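Local coordinates for protein sugar kinase (Agrobacterium tumefaciens, PDB 2RBC) that probably phosphorylates a sugar or related substrate with ATP, as a ribokinase-like member of the pfkB family, at residues L40-R45 with V61-E66; A47-G52 with I126-G131. All blocks are in the same frame, centred on the assembly; numbering follows the deposited sequence.

Contact 1: L40-R45 with V61-E66; sequences LDTLFR and VLQIAE
Asp-41 and Glu-66 bring their carboxylates together at about a right angle, the planes 80° apart, with Asp-41 OD2 a very short 2.4 Å from Glu-66 OE2. Glu-66 gets there because its CG lies between its backbone N and carbonyl carbon (chi1 61°) and the extended chain crosses the end of Asp-41; its OE1 is held by the backbone N of Arg-313. Asp-41 OD1 binds a glycerol, probably from the crystallisation liquor. On the same face Leu-43 sends CD1 obliquely against Ile-64 CG2, 4.0 Å away, its CD2 coming near Glu-66 OE2. Strands 40-45 and 61-66 are antiparallel neighbours in the four-stranded sheet that, in ribokinase-like kinases, forms the lid beside the sugar site; Asp-41 N donates to Ile-64 O (2.9 Å) and Leu-43 N to Leu-62 O (2.8 Å), each pair bonded in return. The opposite face carries Thr-42, Gln-63, Phe-44 and Val-61. Thr-42 and Gln-63 lie side by side, and Gln-63 NE2 donates to Thr-42 OG1 at 3.0 Å, nearly in the amide plane and fairly straight (161°). Arg-97 takes the other end of that amide through Gln-63 OE1, so both ends fix its rotation. Thr-42 CG2 rests on Val-61 CG1 at 3.7 Å. Val-61 and Phe-44 lie side by side, pointing the same way, with Val-61 CG2 3.7 Å from ring atom Phe-44 CD1, while Val-136 of the second subunit packs on that phenylalanine.

Contact 2: A47-G52 with I126-G131; sequences ADMPKG and IIDNRG
Ala-47 and Asn-129 bring their backbones to 4.9 Å between CA atoms, where the loop 47-52 passes the turn after strand 121-127 and Asn-129 N donates a nearly straight bond (168°) to Ala-47 O at 3.0 Å. The selenomethionine Met-49 crosses Asp-128 at about a right angle: its CB sits 3.5 Å from Asp-128 OD2, and bends at chi2 and chi3 bring CE back to Ile-126 O, also 3.5 Å away. Beside it, Pro-50 CD touches Ile-126 CG2 at 4.1 Å. Asp-128 OD2 also accepts from a water at 2.6 Å, and this water takes the N-H of Met-49, tying the loop to the carboxylate. A second water joins Asp-48 OD1 to Asn-129 ND2. On the solvent side Lys-51 NZ and Arg-130 NH1 approach from opposite directions, Arg-130 being paired with Glu-132. Asp-128 OD1, reached through a chi1 of 69°, accepts from Arg-130 N above the carboxylate plane, 3.0 Å away, and from Glu-132 N. The bond from Arg-130 N makes an Asx turn within the type I beta turn 128-131 that joins strands 121-127 and 133-138, a hairpin of what is probably the lid sheet, as in ribokinase-like kinases.

Contact 1 is largely buried, whereas contact 2, its centre about 15 Å from that of contact 1, mixes a few buried residues with several exposed ones. Both use the same sheet: strands 39-45 and 121-127 are parallel neighbours, and Phe-44 O of contact 1 lies 2.9 Å from Ile-127 N of contact 2, a probable hydrogen bond. Regular strand pairing, close-packed aliphatic groups and a side-chain amide bond mark contact 1. Contact 2 has a single backbone hydrogen bond between loop and turn, and waters and turn geometry do much of the polar work instead. Each also touches the second subunit, so the sheet and its outer loop both take part in the dimer.

Contact 1: L40-R45 with V61-E66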
ATOM      1  N   LEU A  40      -4.067  -7.716   3.365  1.00 20.81           N
ATOM      2  CA  LEU A  40      -4.439  -6.799   2.261  1.00 21.31           C
ATOM      3  C   LEU A  40      -3.225  -6.490   1.401  1.00 20.53           C
ATOM      4  O   LEU A  40      -2.354  -5.716   1.788  1.00 20.79           O
ATOM      5  CB  LEU A  40      -5.086  -5.510   2.762  1.00 21.15           C
ATOM      6  CG  LEU A  40      -5.711  -4.603   1.682  1.00 22.04           C
ATOM      7  CD1 LEU A  40      -6.900  -5.307   1.035  1.00 19.59           C
ATOM      8  CD2 LEU A  40      -6.151  -3.327   2.338  1.00 22.38           C
ATOM      9  N   ASP A  41      -3.169  -7.121   0.236  1.00 20.17           N
ATOM     10  CA  ASP A  41      -2.126  -6.852  -0.737  1.00 21.09           C
ATOM     11  C   ASP A  41      -2.508  -5.726  -1.683  1.00 21.24           C
ATOM     12  O   ASP A  41      -3.608  -5.719  -2.217  1.00 22.16           O
ATOM     13  CB  ASP A  41      -1.843  -8.087  -1.616  1.00 21.26           C
ATOM     14  CG  ASP A  41      -1.060  -9.194  -0.893  1.00 23.12           C
ATOM     15  OD1 ASP A  41      -0.538  -8.967   0.210  1.00 24.43           O
ATOM     16  OD2 ASP A  41      -0.951 -10.305  -1.491  1.00 21.49           O
ATOM     17  N   THR A  42      -1.554  -4.821  -1.941  1.00 21.19           N
ATOM     18  CA  THR A  42      -1.630  -3.907  -3.053  1.00 20.45           C
ATOM     19  C   THR A  42      -0.547  -4.270  -4.058  1.00 21.22           C
ATOM     20  O   THR A  42       0.667  -4.217  -3.753  1.00 19.55           O
ATOM     21  CB  THR A  42      -1.552  -2.459  -2.629  1.00 20.89           C
ATOM     22  OG1 THR A  42      -2.569  -2.222  -1.666  1.00 19.92           O
ATOM     23  CG2 THR A  42      -1.803  -1.553  -3.825  1.00 19.14           C
ATOM     24  N   LEU A  43      -1.018  -4.666  -5.243  1.00 21.07           N
ATOM     25  CA  LEU A  43      -0.193  -5.194  -6.309  1.00 22.34           C
ATOM     26  C   LEU A  43      -0.066  -4.121  -7.366  1.00 23.41           C
ATOM     27  O   LEU A  43      -1.062  -3.725  -7.954  1.00 23.64           O
ATOM     28  CB  LEU A  43      -0.824  -6.455  -6.941  1.00 22.19           C
ATOM     29  CG  LEU A  43      -1.332  -7.567  -6.016  1.00 23.86           C
ATOM     30  CD1 LEU A  43      -1.838  -8.717  -6.867  1.00 21.03           C
ATOM     31  CD2 LEU A  43      -0.232  -8.009  -5.045  1.00 23.90           C
ATOM     32  N   PHE A  44       1.162  -3.630  -7.557  1.00 23.71           N
ATOM     33  CA  PHE A  44       1.479  -2.562  -8.471  1.00 24.62           C
ATOM     34  C   PHE A  44       2.203  -3.190  -9.648  1.00 25.34           C
ATOM     35  O   PHE A  44       3.297  -3.716  -9.471  1.00 25.49           O
ATOM     36  CB  PHE A  44       2.453  -1.552  -7.829  1.00 23.21           C
ATOM     37  CG  PHE A  44       1.882  -0.774  -6.684  1.00 22.61           C
ATOM     38  CD1 PHE A  44       1.226   0.421  -6.905  1.00 19.64           C
ATOM     39  CD2 PHE A  44       2.079  -1.192  -5.377  1.00 21.95           C
ATOM     40  CE1 PHE A  44       0.730   1.166  -5.856  1.00 23.00           C
ATOM     41  CE2 PHE A  44       1.610  -0.420  -4.316  1.00 20.52           C
ATOM     42  CZ  PHE A  44       0.920   0.729  -4.564  1.00 20.70           C
ATOM     43  N   ARG A  45       1.594  -3.129 -10.828  1.00 27.06           N
ATOM     44  CA  ARG A  45       2.133  -3.752 -12.049  1.00 27.91           C
ATOM     45  C   ARG A  45       2.934  -2.693 -12.791  1.00 28.89           C
ATOM     46  O   ARG A  45       2.416  -1.629 -13.138  1.00 29.09           O
ATOM     47  CB  ARG A  45       0.989  -4.301 -12.894  1.00 27.71           C
ATOM     48  CG  ARG A  45       1.359  -5.461 -13.757  1.00 28.83           C
ATOM     49  CD  ARG A  45       0.214  -5.813 -14.615  1.00 29.70           C
ATOM     50  NE  ARG A  45       0.511  -6.967 -15.462  1.00 28.50           N
ATOM     51  CZ  ARG A  45      -0.366  -7.528 -16.271  1.00 29.68           C
ATOM     52  NH1 ARG A  45      -1.584  -7.052 -16.368  1.00 30.85           N
ATOM     53  NH2 ARG A  45      -0.021  -8.587 -17.000  1.00 32.75           N
ATOM     54  N   VAL A  61      -3.095  -1.369 -10.929  1.00 23.50           N
ATOM     55  CA  VAL A  61      -3.010  -1.520  -9.459  1.00 23.34           C
ATOM     56  C   VAL A  61      -4.228  -2.313  -8.982  1.00 22.49           C
ATOM     57  O   VAL A  61      -5.357  -1.986  -9.325  1.00 22.11           O
ATOM     58  CB  VAL A  61      -2.913  -0.146  -8.718  1.00 23.02           C
ATOM     59  CG1 VAL A  61      -2.862  -0.326  -7.191  1.00 22.08           C
ATOM     60  CG2 VAL A  61      -1.705   0.676  -9.229  1.00 21.88           C
ATOM     61  N   LEU A  62      -3.991  -3.341  -8.179  1.00 22.00           N
ATOM     62  CA  LEU A  62      -5.060  -4.178  -7.617  1.00 22.14           C
ATOM     63  C   LEU A  62      -4.849  -4.314  -6.131  1.00 21.09           C
ATOM     64  O   LEU A  62      -3.767  -4.706  -5.690  1.00 19.26           O
ATOM     65  CB  LEU A  62      -5.052  -5.577  -8.238  1.00 22.17           C
ATOM     66  CG  LEU A  62      -6.086  -6.664  -7.807  1.00 22.90           C
ATOM     67  CD1 LEU A  62      -7.522  -6.271  -8.216  1.00 20.24           C
ATOM     68  CD2 LEU A  62      -5.729  -8.045  -8.307  1.00 22.85           C
ATOM     69  N   GLN A  63      -5.891  -3.984  -5.373  1.00 21.08           N
ATOM     70  CA  GLN A  63      -5.955  -4.282  -3.960  1.00 20.72           C
ATOM     71  C   GLN A  63      -6.812  -5.501  -3.726  1.00 21.07           C
ATOM     72  O   GLN A  63      -7.971  -5.536  -4.141  1.00 21.29           O
ATOM     73  CB  GLN A  63      -6.496  -3.102  -3.190  1.00 20.49           C
ATOM     74  CG  GLN A  63      -5.559  -1.909  -3.259  1.00 19.79           C
ATOM     75  CD  GLN A  63      -5.910  -0.820  -2.253  1.00 21.86           C
ATOM     76  OE1 GLN A  63      -6.907  -0.149  -2.399  1.00 20.96           O
ATOM     77  NE2 GLN A  63      -5.061  -0.628  -1.260  1.00 21.38           N
ATOM     78  N   ILE A  64      -6.212  -6.515  -3.110  1.00 21.01           N
ATOM     79  CA  ILE A  64      -6.830  -7.809  -2.935  1.00 21.22           C
ATOM     80  C   ILE A  64      -6.476  -8.427  -1.572  1.00 21.45           C
ATOM     81  O   ILE A  64      -5.312  -8.480  -1.164  1.00 22.11           O
ATOM     82  CB  ILE A  64      -6.538  -8.764  -4.169  1.00 21.35           C
ATOM     83  CG1 ILE A  64      -7.336 -10.063  -4.036  1.00 21.88           C
ATOM     84  CG2 ILE A  64      -5.040  -9.000  -4.453  1.00 20.97           C
ATOM     85  CD1 ILE A  64      -7.447 -10.817  -5.365  1.00 19.71           C
ATOM     86  N   ALA A  65      -7.493  -8.888  -0.854  1.00 21.29           N
ATOM     87  CA  ALA A  65      -7.272  -9.610   0.388  1.00 21.68           C
ATOM     88  C   ALA A  65      -6.920 -11.054   0.028  1.00 21.53           C
ATOM     89  O   ALA A  65      -7.657 -11.742  -0.683  1.00 23.26           O
ATOM     90  CB  ALA A  65      -8.521  -9.582   1.319  1.00 20.47           C
ATOM     91  N   GLU A  66      -5.757 -11.469   0.476  1.00 22.05           N
ATOM     92  CA  GLU A  66      -5.251 -12.775   0.175  1.00 22.00           C
ATOM     93  C   GLU A  66      -4.267 -13.189   1.269  1.00 21.70           C
ATOM     94  O   GLU A  66      -4.461 -12.847   2.412  1.00 22.71           O
ATOM     95  CB  GLU A  66      -4.714 -12.794  -1.285  1.00 22.33           C
ATOM     96  CG  GLU A  66      -3.573 -11.829  -1.587  1.00 20.84           C
ATOM     97  CD  GLU A  66      -3.211 -11.803  -3.047  1.00 22.70           C
ATOM     98  OE1 GLU A  66      -3.910 -12.464  -3.858  1.00 25.52           O
ATOM     99  OE2 GLU A  66      -2.200 -11.167  -3.401  1.00 22.13           O
TER

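Contact 2: A47-G52 with I126-G131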
ATOM      1  N   ALA A  47       6.458  -1.862 -15.616  1.00 33.59           N
ATOM      2  CA  ALA A  47       7.249  -2.385 -16.734  1.00 33.69           C
ATOM      3  C   ALA A  47       8.564  -2.888 -16.163  1.00 35.41           C
ATOM      4  O   ALA A  47       8.847  -4.092 -16.154  1.00 35.77           O
ATOM      5  CB  ALA A  47       7.488  -1.315 -17.765  1.00 33.60           C
ATOM      6  N   ASP A  48       9.327  -1.960 -15.614  1.00 36.77           N
ATOM      7  CA  ASP A  48      10.632  -2.262 -15.076  1.00 38.37           C
ATOM      8  C   ASP A  48      10.642  -2.174 -13.566  1.00 39.24           C
ATOM      9  O   ASP A  48      10.232  -1.162 -12.976  1.00 39.61           O
ATOM     10  CB  ASP A  48      11.667  -1.277 -15.625  1.00 38.58           C
ATOM     11  CG  ASP A  48      11.800  -1.352 -17.135  1.00 40.01           C
ATOM     12  OD1 ASP A  48      11.637  -2.461 -17.694  1.00 41.83           O
ATOM     13  OD2 ASP A  48      12.066  -0.304 -17.760  1.00 41.94           O
HETATM   14  N   MSE A  49      11.151  -3.239 -12.960  1.00 40.18           N
HETATM   15  CA  MSE A  49      11.449  -3.280 -11.550  1.00 41.03           C
HETATM   16  C   MSE A  49      12.326  -2.099 -11.125  1.00 40.40           C
HETATM   17  O   MSE A  49      13.365  -1.866 -11.713  1.00 40.36           O
HETATM   18  CB  MSE A  49      12.160  -4.594 -11.236  1.00 41.98           C
HETATM   19  CG  MSE A  49      12.260  -4.891  -9.767  1.00 45.53           C
HETATM   20 SE   MSE A  49      10.474  -5.107  -8.975  1.00 56.49          SE
HETATM   21  CE  MSE A  49       9.987  -6.924  -9.569  1.00 48.85           C
ATOM     22  N   PRO A  50      11.899  -1.335 -10.107  1.00 40.35           N
ATOM     23  CA  PRO A  50      12.777  -0.309  -9.599  1.00 40.66           C
ATOM     24  C   PRO A  50      14.040  -0.898  -8.997  1.00 41.31           C
ATOM     25  O   PRO A  50      14.054  -2.051  -8.582  1.00 41.77           O
ATOM     26  CB  PRO A  50      11.935   0.375  -8.516  1.00 40.32           C
ATOM     27  CG  PRO A  50      10.955  -0.609  -8.131  1.00 40.05           C
ATOM     28  CD  PRO A  50      10.621  -1.333  -9.385  1.00 40.01           C
ATOM     29  N   LYS A  51      15.078  -0.079  -8.949  1.00 42.16           N
ATOM     30  CA  LYS A  51      16.404  -0.514  -8.551  1.00 42.65           C
ATOM     31  C   LYS A  51      17.013   0.470  -7.567  1.00 41.78           C
ATOM     32  O   LYS A  51      18.232   0.568  -7.449  1.00 42.15           O
ATOM     33  CB  LYS A  51      17.311  -0.634  -9.801  1.00 43.46           C
ATOM     34  CG  LYS A  51      16.831  -1.666 -10.853  1.00 45.16           C
ATOM     35  CD  LYS A  51      16.764  -3.103 -10.283  1.00 47.01           C
ATOM     36  CE  LYS A  51      15.986  -4.085 -11.176  1.00 48.03           C
ATOM     37  NZ  LYS A  51      16.499  -4.202 -12.583  1.00 50.21           N
ATOM     38  N   GLY A  52      16.169   1.198  -6.848  1.00 40.40           N
ATOM     39  CA  GLY A  52      16.659   2.195  -5.918  1.00 39.01           C
ATOM     40  C   GLY A  52      15.672   3.314  -5.826  1.00 37.78           C
ATOM     41  O   GLY A  52      14.582   3.242  -6.408  1.00 37.44           O
ATOM     42  N   ILE A 126       5.330  -5.219  -5.870  1.00 25.20           N
ATOM     43  CA  ILE A 126       5.612  -4.566  -7.155  1.00 26.64           C
ATOM     44  C   ILE A 126       6.012  -5.699  -8.096  1.00 29.09           C
ATOM     45  O   ILE A 126       6.996  -6.395  -7.830  1.00 29.59           O
ATOM     46  CB  ILE A 126       6.714  -3.506  -7.036  1.00 26.32           C
ATOM     47  CG1 ILE A 126       6.342  -2.448  -5.960  1.00 24.83           C
ATOM     48  CG2 ILE A 126       6.972  -2.827  -8.399  1.00 25.49           C
ATOM     49  CD1 ILE A 126       7.488  -1.624  -5.449  1.00 25.00           C
ATOM     50  N   ILE A 127       5.213  -5.892  -9.151  1.00 30.50           N
ATOM     51  CA  ILE A 127       5.347  -6.981 -10.106  1.00 31.09           C
ATOM     52  C   ILE A 127       5.714  -6.399 -11.488  1.00 32.80           C
ATOM     53  O   ILE A 127       4.925  -5.658 -12.103  1.00 31.95           O
ATOM     54  CB  ILE A 127       4.034  -7.771 -10.192  1.00 31.62           C
ATOM     55  CG1 ILE A 127       3.513  -8.097  -8.787  1.00 30.57           C
ATOM     56  CG2 ILE A 127       4.206  -9.011 -11.016  1.00 31.09           C
ATOM     57  CD1 ILE A 127       2.248  -8.913  -8.746  1.00 30.16           C
ATOM     58  N   ASP A 128       6.939  -6.687 -11.945  1.00 34.54           N
ATOM     59  CA  ASP A 128       7.437  -6.150 -13.213  1.00 35.60           C
ATOM     60  C   ASP A 128       6.896  -6.952 -14.394  1.00 36.81           C
ATOM     61  O   ASP A 128       6.091  -7.890 -14.221  1.00 36.72           O
ATOM     62  CB  ASP A 128       8.984  -6.002 -13.232  1.00 35.49           C
ATOM     63  CG  ASP A 128       9.725  -7.342 -13.237  1.00 35.52           C
ATOM     64  OD1 ASP A 128       9.076  -8.388 -13.356  1.00 33.45           O
ATOM     65  OD2 ASP A 128      10.968  -7.327 -13.105  1.00 36.79           O
ATOM     66  N   ASN A 129       7.281  -6.560 -15.606  1.00 38.54           N
ATOM     67  CA  ASN A 129       6.778  -7.269 -16.785  1.00 39.68           C
ATOM     68  C   ASN A 129       7.474  -8.608 -17.070  1.00 41.10           C
ATOM     69  O   ASN A 129       7.162  -9.254 -18.062  1.00 42.13           O
ATOM     70  CB  ASN A 129       6.767  -6.370 -18.016  1.00 40.24           C
ATOM     71  CG  ASN A 129       8.156  -5.938 -18.444  1.00 40.64           C
ATOM     72  OD1 ASN A 129       9.171  -6.553 -18.089  1.00 41.38           O
ATOM     73  ND2 ASN A 129       8.203  -4.863 -19.206  1.00 42.32           N
ATOM     74  N   ARG A 130       8.388  -9.033 -16.195  1.00 42.27           N
ATOM     75  CA  ARG A 130       8.845 -10.429 -16.171  1.00 42.58           C
ATOM     76  C   ARG A 130       8.043 -11.298 -15.200  1.00 42.79           C
ATOM     77  O   ARG A 130       8.370 -12.477 -15.015  1.00 43.22           O
ATOM     78  CB  ARG A 130      10.295 -10.523 -15.730  1.00 43.32           C
ATOM     79  CG  ARG A 130      11.242  -9.617 -16.447  1.00 45.36           C
ATOM     80  CD  ARG A 130      12.590  -9.866 -15.861  1.00 50.93           C
ATOM     81  NE  ARG A 130      13.367  -8.643 -15.702  1.00 54.06           N
ATOM     82  CZ  ARG A 130      14.486  -8.547 -14.974  1.00 56.87           C
ATOM     83  NH1 ARG A 130      15.129  -7.373 -14.893  1.00 56.87           N
ATOM     84  NH2 ARG A 130      14.973  -9.615 -14.316  1.00 58.15           N
ATOM     85  N   GLY A 131       7.028 -10.726 -14.555  1.00 42.50           N
ATOM     86  CA  GLY A 131       6.336 -11.418 -13.466  1.00 42.09           C
ATOM     87  C   GLY A 131       7.171 -11.601 -12.202  1.00 41.74           C
ATOM     88  O   GLY A 131       6.746 -12.303 -11.289  1.00 41.79           O
TER
HETATM   89  O   HOH W   1      10.333  -3.516 -20.310  1.00 61.82           O
HETATM   90  O   HOH W   2      12.253  -5.429 -14.306  1.00 48.79           O